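Local coordinates for protein glucanase (Clostridium thermocellum, PDB 5GXX) that probably cleaves internal beta-1,4-glucosidic bonds of cellulose, acting as a family 9 endoglucanase of the cellulosome, at residues 17-21 with 409-413; 119-125 with 362-368; 165-169 with 208-212. The protein carries 1 engineered substitution. One frame throughout, in Å; residues are numbered along the deposited sequence.

In the fold
All three contacts belong to the family 9 glycosyl hydrolase part of the chain. Contacts 1 and 2 are buried and adjoin, their centres about 13 Å apart. Gln-21 OE1 of contact 1 probably hydrogen-bonds His-363 NE2 of contact 2 at 2.8 Å, and Val-410 packs on the same imidazole. Helix 364-367 of contact 2 and helix 412-429 of contact 1 are successive in the chain. Contacts 1 and 2 both lie near bound Tris and mix rings with polar bonds: one tyrosine bond across contact 1, a dense network round an arginine in contact 2. Contact 3 is different: partly buried, its centre about 26 Å from that of contact 1, it joins two long helices through aliphatic packing alone.

Contact 1: 17-21 with 409-413; sequences FYECQ and EVACD
Tyr-18 and Phe-17, near the end of helix 7-20, meet the chain where it enters helix 412-429, joining an early and a late helix of the (alpha/alpha)6 barrel of family 9 glycosyl hydrolases. The phenol reaches in with its ring edge: Tyr-18 OH donates to Cys-412 O at 2.7 Å, in the carbonyl plane and on a lone pair, with a C=O...O angle of 143°. Behind this bond, Tyr-18 CE1 packs on Cys-412 CB at 4.0 Å, and the cysteine sulfur lies oblique to the ring. A chi1 of 169° swings the Phe-17 ring away from its own backbone N and across to the other segment. There Phe-17 CE2 lies 3.6 Å from Ala-411 O, with Cys-412 N at the ring edge.

The two aromatics also pack together, with Phe-17 CD2 over the centre of one face of the Tyr-18 ring, while Gln-21 CG covers a face of Phe-17 toward its rim. The Gln-21 amide is fixed by His-363 and by Ala-51 O. At the far end Glu-409 OE2 hydrogen-bonds a bound Tris molecule. Next to that glutamate, Val-410 CB is approached obliquely by Phe-17 CE1, at 4.5 Å.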
ATOM      1  N   PHE A  17      40.391   7.234  13.022  1.00 11.47           N
ATOM      2  CA  PHE A  17      39.349   7.535  12.038  1.00 11.34           C
ATOM      3  C   PHE A  17      39.462   6.679  10.774  1.00 10.97           C
ATOM      4  O   PHE A  17      38.447   6.139  10.316  1.00 10.50           O
ATOM      5  CB  PHE A  17      39.332   9.039  11.716  1.00  9.74           C
ATOM      6  CG  PHE A  17      38.470   9.387  10.527  1.00 11.59           C
ATOM      7  CD1 PHE A  17      37.084   9.423  10.614  1.00 11.45           C
ATOM      8  CD2 PHE A  17      39.064   9.680   9.313  1.00 10.47           C
ATOM      9  CE1 PHE A  17      36.285   9.751   9.514  1.00 12.31           C
ATOM     10  CE2 PHE A  17      38.284  10.059   8.197  1.00 15.20           C
ATOM     11  CZ  PHE A  17      36.890  10.071   8.287  1.00  9.28           C
ATOM     12  N   TYR A  18      40.670   6.556  10.218  1.00 10.98           N
ATOM     13  CA  TYR A  18      40.811   5.788   8.978  1.00 11.28           C
ATOM     14  C   TYR A  18      40.412   4.324   9.140  1.00 12.36           C
ATOM     15  O   TYR A  18      39.902   3.712   8.194  1.00 12.63           O
ATOM     16  CB  TYR A  18      42.210   5.935   8.389  1.00 11.83           C
ATOM     17  CG  TYR A  18      42.424   7.338   7.878  1.00 11.44           C
ATOM     18  CD1 TYR A  18      41.959   7.713   6.618  1.00  9.17           C
ATOM     19  CD2 TYR A  18      43.029   8.310   8.679  1.00 10.54           C
ATOM     20  CE1 TYR A  18      42.093   9.015   6.166  1.00  9.54           C
ATOM     21  CE2 TYR A  18      43.187   9.614   8.228  1.00 10.84           C
ATOM     22  CZ  TYR A  18      42.713   9.955   6.974  1.00 12.47           C
ATOM     23  OH  TYR A  18      42.885  11.229   6.485  1.00 11.28           O
ATOM     24  N   GLU A  19      40.589   3.742  10.325  1.00 10.67           N
ATOM     25  CA  GLU A  19      40.112   2.368  10.542  1.00 11.21           C
ATOM     26  C   GLU A  19      38.585   2.266  10.518  1.00 11.81           C
ATOM     27  O   GLU A  19      38.011   1.237  10.149  1.00 13.13           O
ATOM     28  CB  GLU A  19      40.663   1.813  11.855  1.00 11.71           C
ATOM     29  CG  GLU A  19      42.160   1.590  11.729  1.00 15.11           C
ATOM     30  CD  GLU A  19      42.857   1.185  13.024  1.00 13.14           C
ATOM     31  OE1 GLU A  19      42.297   0.431  13.830  1.00 13.78           O
ATOM     32  OE2 GLU A  19      43.995   1.646  13.204  1.00 16.32           O
ATOM     33  N   CYS A  20      37.907   3.335  10.922  1.00 11.52           N
ATOM     34  CA  CYS A  20      36.449   3.400  10.801  1.00 11.55           C
ATOM     35  C   CYS A  20      35.992   3.423   9.333  1.00 10.99           C
ATOM     36  O   CYS A  20      34.845   3.084   9.033  1.00 11.21           O
ATOM     37  CB  CYS A  20      35.942   4.661  11.492  1.00 11.94           C
ATOM     38  SG  CYS A  20      36.240   4.685  13.258  1.00 12.30           S
ATOM     39  N   GLN A  21      36.894   3.823   8.438  1.00 11.81           N
ATOM     40  CA  GLN A  21      36.574   3.997   7.021  1.00 11.69           C
ATOM     41  C   GLN A  21      36.907   2.775   6.179  1.00 13.53           C
ATOM     42  O   GLN A  21      36.658   2.767   4.968  1.00 13.24           O
ATOM     43  CB  GLN A  21      37.337   5.191   6.445  1.00 12.05           C
ATOM     44  CG  GLN A  21      37.029   6.524   7.117  1.00 11.87           C
ATOM     45  CD  GLN A  21      35.585   6.933   6.946  1.00 10.48           C
ATOM     46  OE1 GLN A  21      34.763   6.686   7.816  1.00 13.80           O
ATOM     47  NE2 GLN A  21      35.257   7.496   5.785  1.00 13.39           N
ATOM     48  N   GLU A 409      29.844  17.247   7.872  1.00 10.78           N
ATOM     49  CA  GLU A 409      30.550  16.353   6.954  1.00 10.83           C
ATOM     50  C   GLU A 409      31.852  15.859   7.583  1.00 10.49           C
ATOM     51  O   GLU A 409      32.479  16.583   8.362  1.00  9.42           O
ATOM     52  CB  GLU A 409      30.815  17.031   5.595  1.00  9.92           C
ATOM     53  CG  GLU A 409      31.482  16.157   4.526  1.00 10.75           C
ATOM     54  CD  GLU A 409      30.706  14.918   4.136  1.00 14.65           C
ATOM     55  OE1 GLU A 409      30.172  14.186   4.999  1.00 16.78           O
ATOM     56  OE2 GLU A 409      30.642  14.628   2.924  1.00 24.17           O
ATOM     57  N   VAL A 410      32.204  14.620   7.268  1.00 10.21           N
ATOM     58  CA  VAL A 410      33.477  14.016   7.674  1.00 10.52           C
ATOM     59  C   VAL A 410      34.045  13.299   6.452  1.00 10.74           C
ATOM     60  O   VAL A 410      33.282  12.815   5.614  1.00 12.33           O
ATOM     61  CB  VAL A 410      33.299  13.021   8.866  1.00 10.12           C
ATOM     62  CG1 VAL A 410      32.963  13.778  10.152  1.00 10.45           C
ATOM     63  CG2 VAL A 410      32.251  11.952   8.536  1.00 12.86           C
ATOM     64  N   ALA A 411      35.366  13.236   6.301  1.00 10.65           N
ATOM     65  CA  ALA A 411      35.912  12.570   5.113  1.00 10.44           C
ATOM     66  C   ALA A 411      37.391  12.277   5.256  1.00 10.69           C
ATOM     67  O   ALA A 411      38.097  12.909   6.042  1.00 10.36           O
ATOM     68  CB  ALA A 411      35.656  13.441   3.869  1.00 11.51           C
ATOM     69  N   CYS A 412      37.860  11.333   4.453  1.00 11.93           N
ATOM     70  CA  CYS A 412      39.284  11.019   4.364  1.00 10.73           C
ATOM     71  C   CYS A 412      40.131  12.272   4.169  1.00 10.95           C
ATOM     72  O   CYS A 412      41.118  12.467   4.883  1.00 12.06           O
ATOM     73  CB  CYS A 412      39.553  10.037   3.219  1.00 11.99           C
ATOM     74  SG  CYS A 412      38.886   8.371   3.469  1.00 12.67           S
ATOM     75  N   ASP A 413      39.762  13.125   3.211  1.00 10.62           N
ATOM     76  CA  ASP A 413      40.597  14.276   2.895  1.00 10.63           C
ATOM     77  C   ASP A 413      40.539  15.331   4.009  1.00 10.51           C
ATOM     78  O   ASP A 413      41.487  16.100   4.186  1.00 11.39           O
ATOM     79  CB  ASP A 413      40.211  14.862   1.535  1.00 11.44           C
ATOM     80  CG  ASP A 413      38.993  15.763   1.615  1.00 10.27           C
ATOM     81  OD1 ASP A 413      37.859  15.239   1.719  1.00 13.65           O
ATOM     82  OD2 ASP A 413      39.179  17.002   1.551  1.00 10.11           O
TER

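Contact 2: 119-125 with 362-368; sequences HKWWGSA and HHRTAHG
An aromatic cluster centred on Trp-122, with His-362 and His-367 at its edges, has Arg-364 laid over one indole face, beside a pocket where Tris is bound next to His-119. Arg-364 CG sits over the middle of the Trp-122 six-membered ring, 3.4 Å from its centroid in a CH-pi contact. The extended chain beyond CG then carries the guanidinium over the CE3 side of the indole, the planes 38° apart. In its own plane that group donates twice to backbone: Arg-364 NE to Trp-121 O at 2.8 Å, nearly straight and on a lone pair, and Arg-364 NH2 to His-119 O at 3.0 Å, more bent. NH1 goes to Gly-52 O.

Trp-122 NE1 donates to His-367 ND1 at 2.9 Å, and the benzo edge points at the face of His-362 in an edge-to-face pair, Trp-122 CZ3 3.4 Å from His-362 NE2. Pro-377 O and Ile-402 O set these rings, bonding His-367 NE2 and His-362 ND1. The contact joins the end of helix 115-120 and the loop after it to the short helix 364-367 of the (alpha/alpha)6-barrel domain, capped by His-363 ND1 accepting from Ala-366 N. Ala-125 N donates to Thr-365 OG1 at 2.9 Å. Two waters bridge Ser-124 OG to helix carbonyls, donating to Arg-364 O and Thr-365 O.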
ATOM      1  N   HIS A 119      24.372   7.597  -1.981  1.00 14.83           N
ATOM      2  CA  HIS A 119      23.956   8.669  -1.086  1.00 14.92           C
ATOM      3  C   HIS A 119      22.468   8.676  -0.799  1.00 15.80           C
ATOM      4  O   HIS A 119      22.036   9.188   0.233  1.00 16.14           O
ATOM      5  CB  HIS A 119      24.422  10.011  -1.658  1.00 14.84           C
ATOM      6  CG  HIS A 119      25.908  10.159  -1.630  1.00 14.80           C
ATOM      7  ND1 HIS A 119      26.545  11.321  -2.004  1.00 17.54           N
ATOM      8  CD2 HIS A 119      26.880   9.295  -1.256  1.00 15.33           C
ATOM      9  CE1 HIS A 119      27.851  11.163  -1.871  1.00 17.48           C
ATOM     10  NE2 HIS A 119      28.079   9.948  -1.409  1.00 17.25           N
ATOM     11  N   LYS A 120      21.684   8.053  -1.674  1.00 15.65           N
ATOM     12  CA  LYS A 120      20.239   8.043  -1.465  1.00 17.58           C
ATOM     13  C   LYS A 120      19.823   7.174  -0.275  1.00 17.49           C
ATOM     14  O   LYS A 120      18.737   7.346   0.284  1.00 18.95           O
ATOM     15  CB  LYS A 120      19.569   7.565  -2.750  1.00 19.76           C
ATOM     16  CG  LYS A 120      18.115   7.935  -2.880  1.00 24.93           C
ATOM     17  CD  LYS A 120      17.613   7.477  -4.251  1.00 29.89           C
ATOM     18  CE  LYS A 120      16.113   7.214  -4.252  1.00 34.60           C
ATOM     19  NZ  LYS A 120      15.351   8.295  -3.557  1.00 37.38           N
ATOM     20  N   TRP A 121      20.707   6.270   0.142  1.00 16.08           N
ATOM     21  CA  TRP A 121      20.397   5.295   1.186  1.00 15.58           C
ATOM     22  C   TRP A 121      21.232   5.596   2.427  1.00 15.38           C
ATOM     23  O   TRP A 121      22.415   5.930   2.312  1.00 15.71           O
ATOM     24  CB  TRP A 121      20.693   3.880   0.680  1.00 15.31           C
ATOM     25  CG  TRP A 121      20.484   2.780   1.688  1.00 15.88           C
ATOM     26  CD1 TRP A 121      19.294   2.233   2.075  1.00 15.45           C
ATOM     27  CD2 TRP A 121      21.503   2.098   2.426  1.00 15.35           C
ATOM     28  NE1 TRP A 121      19.511   1.240   3.006  1.00 16.48           N
ATOM     29  CE2 TRP A 121      20.858   1.140   3.243  1.00 16.48           C
ATOM     30  CE3 TRP A 121      22.901   2.206   2.477  1.00 17.09           C
ATOM     31  CZ2 TRP A 121      21.558   0.285   4.098  1.00 15.26           C
ATOM     32  CZ3 TRP A 121      23.593   1.354   3.326  1.00 15.97           C
ATOM     33  CH2 TRP A 121      22.921   0.404   4.121  1.00 15.92           C
ATOM     34  N   TRP A 122      20.607   5.444   3.589  1.00 14.83           N
ATOM     35  CA  TRP A 122      21.212   5.737   4.889  1.00 14.83           C
ATOM     36  C   TRP A 122      21.221   4.433   5.693  1.00 14.32           C
ATOM     37  O   TRP A 122      20.172   3.925   6.078  1.00 16.18           O
ATOM     38  CB  TRP A 122      20.442   6.843   5.633  1.00 14.08           C
ATOM     39  CG  TRP A 122      21.254   7.427   6.766  1.00 13.46           C
ATOM     40  CD1 TRP A 122      21.254   7.022   8.071  1.00 14.56           C
ATOM     41  CD2 TRP A 122      22.229   8.472   6.672  1.00 12.10           C
ATOM     42  NE1 TRP A 122      22.142   7.780   8.808  1.00 14.76           N
ATOM     43  CE2 TRP A 122      22.762   8.671   7.967  1.00 12.51           C
ATOM     44  CE3 TRP A 122      22.698   9.274   5.621  1.00 12.85           C
ATOM     45  CZ2 TRP A 122      23.732   9.644   8.237  1.00 12.55           C
ATOM     46  CZ3 TRP A 122      23.663  10.234   5.892  1.00 15.28           C
ATOM     47  CH2 TRP A 122      24.191  10.387   7.175  1.00 15.20           C
ATOM     48  N   GLY A 123      22.399   3.862   5.913  1.00 14.94           N
ATOM     49  CA  GLY A 123      22.514   2.630   6.684  1.00 14.58           C
ATOM     50  C   GLY A 123      23.963   2.191   6.730  1.00 12.00           C
ATOM     51  O   GLY A 123      24.833   2.846   6.155  1.00 13.28           O
ATOM     52  N   SER A 124      24.213   1.076   7.409  1.00 12.19           N
ATOM     53  CA  SER A 124      25.562   0.650   7.761  1.00 12.74           C
ATOM     54  C   SER A 124      26.251  -0.108   6.628  1.00 13.49           C
ATOM     55  O   SER A 124      25.614  -0.873   5.888  1.00 14.36           O
ATOM     56  CB  SER A 124      25.517  -0.208   9.033  1.00 12.57           C
ATOM     57  OG  SER A 124      25.055   0.578  10.127  1.00 13.46           O
ATOM     58  N   ALA A 125      27.560   0.106   6.519  1.00 13.19           N
ATOM     59  CA  ALA A 125      28.396  -0.505   5.493  1.00 12.16           C
ATOM     60  C   ALA A 125      28.140  -2.001   5.305  1.00 13.13           C
ATOM     61  O   ALA A 125      28.024  -2.485   4.181  1.00 14.35           O
ATOM     62  CB  ALA A 125      29.883  -0.278   5.831  1.00 11.93           C
ATOM     63  N   HIS A 362      27.869  13.484  10.136  1.00 11.84           N
ATOM     64  CA  HIS A 362      27.078  12.986   9.004  1.00 11.49           C
ATOM     65  C   HIS A 362      27.716  11.699   8.494  1.00 12.39           C
ATOM     66  O   HIS A 362      28.391  11.671   7.466  1.00 12.43           O
ATOM     67  CB  HIS A 362      27.003  14.077   7.920  1.00 12.50           C
ATOM     68  CG  HIS A 362      25.960  13.831   6.870  1.00 13.27           C
ATOM     69  ND1 HIS A 362      24.622  14.119   7.048  1.00 15.44           N
ATOM     70  CD2 HIS A 362      26.077  13.333   5.618  1.00 17.36           C
ATOM     71  CE1 HIS A 362      23.963  13.820   5.940  1.00 16.02           C
ATOM     72  NE2 HIS A 362      24.821  13.332   5.063  1.00 15.97           N
ATOM     73  N   HIS A 363      27.533  10.618   9.247  1.00 10.21           N
ATOM     74  CA  HIS A 363      28.275   9.381   8.989  1.00 11.06           C
ATOM     75  C   HIS A 363      27.342   8.209   9.270  1.00 11.70           C
ATOM     76  O   HIS A 363      26.885   7.999  10.403  1.00 12.00           O
ATOM     77  CB  HIS A 363      29.537   9.317   9.868  1.00 10.98           C
ATOM     78  CG  HIS A 363      30.481   8.222   9.490  1.00  9.87           C
ATOM     79  ND1 HIS A 363      30.242   6.896   9.802  1.00 10.16           N
ATOM     80  CD2 HIS A 363      31.667   8.251   8.840  1.00 11.64           C
ATOM     81  CE1 HIS A 363      31.238   6.158   9.345  1.00 10.95           C
ATOM     82  NE2 HIS A 363      32.119   6.957   8.769  1.00 10.24           N
ATOM     83  N   ARG A 364      27.037   7.462   8.213  1.00 10.80           N
ATOM     84  CA  ARG A 364      26.010   6.420   8.269  1.00 11.14           C
ATOM     85  C   ARG A 364      26.322   5.280   9.234  1.00 11.68           C
ATOM     86  O   ARG A 364      25.492   4.894  10.061  1.00 12.90           O
ATOM     87  CB  ARG A 364      25.837   5.845   6.860  1.00 11.52           C
ATOM     88  CG  ARG A 364      24.982   6.738   5.970  1.00 14.12           C
ATOM     89  CD  ARG A 364      25.231   6.404   4.513  1.00 11.48           C
ATOM     90  NE  ARG A 364      24.519   7.251   3.549  1.00 13.21           N
ATOM     91  CZ  ARG A 364      24.956   8.435   3.131  1.00 13.19           C
ATOM     92  NH1 ARG A 364      26.092   8.947   3.593  1.00 12.88           N
ATOM     93  NH2 ARG A 364      24.235   9.144   2.262  1.00 14.10           N
ATOM     94  N   THR A 365      27.538   4.761   9.129  1.00 11.87           N
ATOM     95  CA  THR A 365      27.859   3.569   9.894  1.00 12.24           C
ATOM     96  C   THR A 365      28.121   3.908  11.351  1.00 11.38           C
ATOM     97  O   THR A 365      27.766   3.109  12.224  1.00 11.99           O
ATOM     98  CB  THR A 365      28.993   2.774   9.231  1.00 11.74           C
ATOM     99  OG1 THR A 365      28.570   2.392   7.914  1.00 12.27           O
ATOM    100  CG2 THR A 365      29.300   1.485   9.997  1.00 12.27           C
ATOM    101  N   ALA A 366      28.628   5.110  11.628  1.00 11.18           N
ATOM    102  CA  ALA A 366      28.780   5.504  13.033  1.00 12.85           C
ATOM    103  C   ALA A 366      27.431   5.753  13.701  1.00 11.49           C
ATOM    104  O   ALA A 366      27.272   5.567  14.911  1.00 13.04           O
ATOM    105  CB  ALA A 366      29.659   6.739  13.163  1.00 11.45           C
ATOM    106  N   HIS A 367      26.449   6.182  12.913  1.00 12.11           N
ATOM    107  CA  HIS A 367      25.099   6.437  13.390  1.00 13.14           C
ATOM    108  C   HIS A 367      24.413   5.146  13.837  1.00 12.61           C
ATOM    109  O   HIS A 367      23.920   5.074  14.968  1.00 14.77           O
ATOM    110  CB  HIS A 367      24.314   7.156  12.291  1.00 14.12           C
ATOM    111  CG  HIS A 367      22.885   7.435  12.636  1.00 12.00           C
ATOM    112  ND1 HIS A 367      21.886   7.450  11.684  1.00 12.86           N
ATOM    113  CD2 HIS A 367      22.283   7.700  13.821  1.00 11.18           C
ATOM    114  CE1 HIS A 367      20.731   7.720  12.269  1.00 12.48           C
ATOM    115  NE2 HIS A 367      20.945   7.877  13.564  1.00 13.70           N
ATOM    116  N   GLY A 368      24.368   4.170  12.935  1.00 13.39           N
ATOM    117  CA  GLY A 368      23.780   2.877  13.256  1.00 14.10           C
ATOM    118  C   GLY A 368      22.262   2.844  13.199  1.00 14.96           C
ATOM    119  O   GLY A 368      21.627   2.351  14.126  1.00 15.45           O
TER
HETATM  120  O   HOH W   1      23.494   3.071   9.891  1.00 15.08           O
HETATM  121  O   HOH W   2      26.624   0.636  12.235  1.00 15.13           O

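Contact 3: 165-169 with 208-212; sequences LRYAK and LYLAT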
ATOM      1  N   LEU A 165      56.693   1.653  -5.428  1.00 19.65           N
ATOM      2  CA  LEU A 165      57.456   2.472  -6.364  1.00 19.00           C
ATOM      3  C   LEU A 165      57.236   2.008  -7.803  1.00 19.88           C
ATOM      4  O   LEU A 165      57.089   2.826  -8.712  1.00 19.88           O
ATOM      5  CB  LEU A 165      58.954   2.465  -6.018  1.00 19.75           C
ATOM      6  CG  LEU A 165      59.831   3.263  -6.991  1.00 22.15           C
ATOM      7  CD1 LEU A 165      59.467   4.752  -7.085  1.00 23.86           C
ATOM      8  CD2 LEU A 165      61.303   3.087  -6.652  1.00 26.26           C
ATOM      9  N   ARG A 166      57.185   0.691  -7.991  1.00 19.66           N
ATOM     10  CA  ARG A 166      56.911   0.118  -9.304  1.00 21.02           C
ATOM     11  C   ARG A 166      55.572   0.622  -9.857  1.00 20.76           C
ATOM     12  O   ARG A 166      55.496   1.055 -11.015  1.00 21.06           O
ATOM     13  CB  ARG A 166      56.944  -1.409  -9.225  1.00 20.87           C
ATOM     14  CG  ARG A 166      56.576  -2.120 -10.524  1.00 21.90           C
ATOM     15  CD  ARG A 166      56.643  -3.642 -10.360  1.00 22.41           C
ATOM     16  NE  ARG A 166      56.133  -4.363 -11.526  1.00 22.36           N
ATOM     17  CZ  ARG A 166      56.842  -4.632 -12.628  1.00 17.26           C
ATOM     18  NH1 ARG A 166      58.098  -4.212 -12.751  1.00 20.14           N
ATOM     19  NH2 ARG A 166      56.273  -5.300 -13.629  1.00 19.17           N
ATOM     20  N   TYR A 167      54.533   0.577  -9.021  1.00 19.39           N
ATOM     21  CA  TYR A 167      53.199   1.023  -9.417  1.00 19.94           C
ATOM     22  C   TYR A 167      53.102   2.542  -9.512  1.00 19.40           C
ATOM     23  O   TYR A 167      52.387   3.055 -10.369  1.00 20.52           O
ATOM     24  CB  TYR A 167      52.117   0.427  -8.515  1.00 18.70           C
ATOM     25  CG  TYR A 167      51.842  -1.019  -8.880  1.00 20.83           C
ATOM     26  CD1 TYR A 167      52.696  -2.041  -8.461  1.00 20.01           C
ATOM     27  CD2 TYR A 167      50.751  -1.354  -9.678  1.00 19.74           C
ATOM     28  CE1 TYR A 167      52.464  -3.368  -8.829  1.00 22.02           C
ATOM     29  CE2 TYR A 167      50.506  -2.678 -10.048  1.00 23.24           C
ATOM     30  CZ  TYR A 167      51.359  -3.679  -9.608  1.00 22.66           C
ATOM     31  OH  TYR A 167      51.120  -4.992  -9.969  1.00 27.00           O
ATOM     32  N   ALA A 168      53.819   3.261  -8.650  1.00 19.42           N
ATOM     33  CA  ALA A 168      53.893   4.713  -8.797  1.00 18.81           C
ATOM     34  C   ALA A 168      54.413   5.092 -10.184  1.00 19.86           C
ATOM     35  O   ALA A 168      53.891   6.003 -10.830  1.00 20.41           O
ATOM     36  CB  ALA A 168      54.781   5.308  -7.738  1.00 17.48           C
ATOM     37  N   LYS A 169      55.445   4.387 -10.650  1.00 21.41           N
ATOM     38  CA  LYS A 169      55.995   4.649 -11.974  1.00 21.43           C
ATOM     39  C   LYS A 169      55.036   4.215 -13.076  1.00 22.65           C
ATOM     40  O   LYS A 169      54.931   4.911 -14.090  1.00 22.85           O
ATOM     41  CB  LYS A 169      57.325   3.922 -12.144  1.00 21.94           C
ATOM     42  CG  LYS A 169      58.444   4.455 -11.276  1.00 22.41           C
ATOM     43  CD  LYS A 169      59.710   3.627 -11.462  1.00 26.48           C
ATOM     44  CE  LYS A 169      60.857   4.179 -10.641  1.00 27.78           C
ATOM     45  NZ  LYS A 169      62.142   3.561 -11.096  1.00 31.52           N
ATOM     46  N   LEU A 208      58.203  11.424  -7.183  1.00 18.97           N
ATOM     47  CA  LEU A 208      59.102  10.480  -7.853  1.00 18.78           C
ATOM     48  C   LEU A 208      60.565  10.933  -7.851  1.00 20.73           C
ATOM     49  O   LEU A 208      61.466  10.101  -7.687  1.00 20.44           O
ATOM     50  CB  LEU A 208      58.604  10.142  -9.263  1.00 19.38           C
ATOM     51  CG  LEU A 208      57.426   9.166  -9.314  1.00 20.19           C
ATOM     52  CD1 LEU A 208      56.698   9.182 -10.648  1.00 21.47           C
ATOM     53  CD2 LEU A 208      57.814   7.741  -8.892  1.00 20.57           C
ATOM     54  N   TYR A 209      60.809  12.232  -7.995  1.00 19.54           N
ATOM     55  CA  TYR A 209      62.147  12.767  -7.818  1.00 20.70           C
ATOM     56  C   TYR A 209      62.636  12.501  -6.403  1.00 21.07           C
ATOM     57  O   TYR A 209      63.755  12.023  -6.190  1.00 22.11           O
ATOM     58  CB  TYR A 209      62.191  14.273  -8.088  1.00 20.72           C
ATOM     59  CG  TYR A 209      63.604  14.829  -8.072  1.00 22.11           C
ATOM     60  CD1 TYR A 209      64.569  14.268  -8.895  1.00 19.23           C
ATOM     61  CD2 TYR A 209      63.988  15.885  -7.232  1.00 24.13           C
ATOM     62  CE1 TYR A 209      65.877  14.743  -8.912  1.00 25.76           C
ATOM     63  CE2 TYR A 209      65.308  16.359  -7.234  1.00 26.82           C
ATOM     64  CZ  TYR A 209      66.242  15.783  -8.078  1.00 28.26           C
ATOM     65  OH  TYR A 209      67.552  16.223  -8.136  1.00 35.19           O
ATOM     66  N   LEU A 210      61.786  12.808  -5.426  1.00 20.43           N
ATOM     67  CA  LEU A 210      62.189  12.609  -4.044  1.00 19.71           C
ATOM     68  C   LEU A 210      62.366  11.123  -3.723  1.00 20.33           C
ATOM     69  O   LEU A 210      63.119  10.767  -2.818  1.00 20.68           O
ATOM     70  CB  LEU A 210      61.205  13.293  -3.084  1.00 19.99           C
ATOM     71  CG  LEU A 210      61.109  14.821  -3.074  1.00 20.85           C
ATOM     72  CD1 LEU A 210      60.057  15.217  -2.027  1.00 19.35           C
ATOM     73  CD2 LEU A 210      62.456  15.463  -2.774  1.00 22.36           C
ATOM     74  N   ALA A 211      61.677  10.261  -4.464  1.00 20.51           N
ATOM     75  CA  ALA A 211      61.827   8.824  -4.265  1.00 22.05           C
ATOM     76  C   ALA A 211      63.089   8.252  -4.918  1.00 23.12           C
ATOM     77  O   ALA A 211      63.788   7.460  -4.286  1.00 25.71           O
ATOM     78  CB  ALA A 211      60.568   8.057  -4.696  1.00 21.56           C
ATOM     79  N   THR A 212      63.383   8.686  -6.142  1.00 23.25           N
ATOM     80  CA  THR A 212      64.425   8.082  -6.979  1.00 23.16           C
ATOM     81  C   THR A 212      65.698   8.917  -7.135  1.00 24.03           C
ATOM     82  O   THR A 212      66.761   8.364  -7.437  1.00 23.48           O
ATOM     83  CB  THR A 212      63.925   7.842  -8.421  1.00 22.67           C
ATOM     84  OG1 THR A 212      63.653   9.109  -9.041  1.00 21.42           O
ATOM     85  CG2 THR A 212      62.688   6.956  -8.458  1.00 22.90           C
TER
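Leu-165 and Leu-208 carry the apolar part of this helix pair. Leu-165 CD1 comes within 3.9 Å of Leu-208 CD2, the two side chains meeting at a slant. The CG of Leu-165 is turned anti to the backbone N (chi1 178°), which brings the branch in although the side chain leaves its backbone pointing along the interface. From there the same Leu-165 CD1 methyl reaches Ala-211 CB at 4.2 Å and the methyl of Thr-212. Leu-208 starts out toward the other helix, and its CD2 gathers three neighbours: besides Leu-165 CD1, Leu-208 CD2 touches Ala-168 CB at 4.1 Å and the aliphatic stem of Lys-169 at CG.

These segments are turns of helices 162-178 and 198-212 in the (alpha/alpha)6 barrel of the catalytic domain. The axes of the two short segments make 144° (roughly antiparallel) and approach to 11.6 Å. Tyr-217 of helix 215-224 packs against Lys-169, Leu-208 and Thr-212, while helix 142-158 touches Leu-165, Ala-168 and Ala-211.

At the margin, Lys-169 and Thr-212 meet through carbon atoms. Lys-169 stretches out fully beyond CG, and Lys-169 CE meets Thr-212 CG2 tip to tip at 4.0 Å. The threonine hydroxyl is turned back to its own helix instead: Thr-212 OG1 lies between the backbone N and the carbonyl carbon (chi1 65°) and donates to Leu-208 O at 2.8 Å, from above the carbonyl plane. Thr-212 N reaches Leu-208 O from the opposite face, also at 2.8 Å, and Asp-214 N bonds the hydroxyl oxygen just past the helix end.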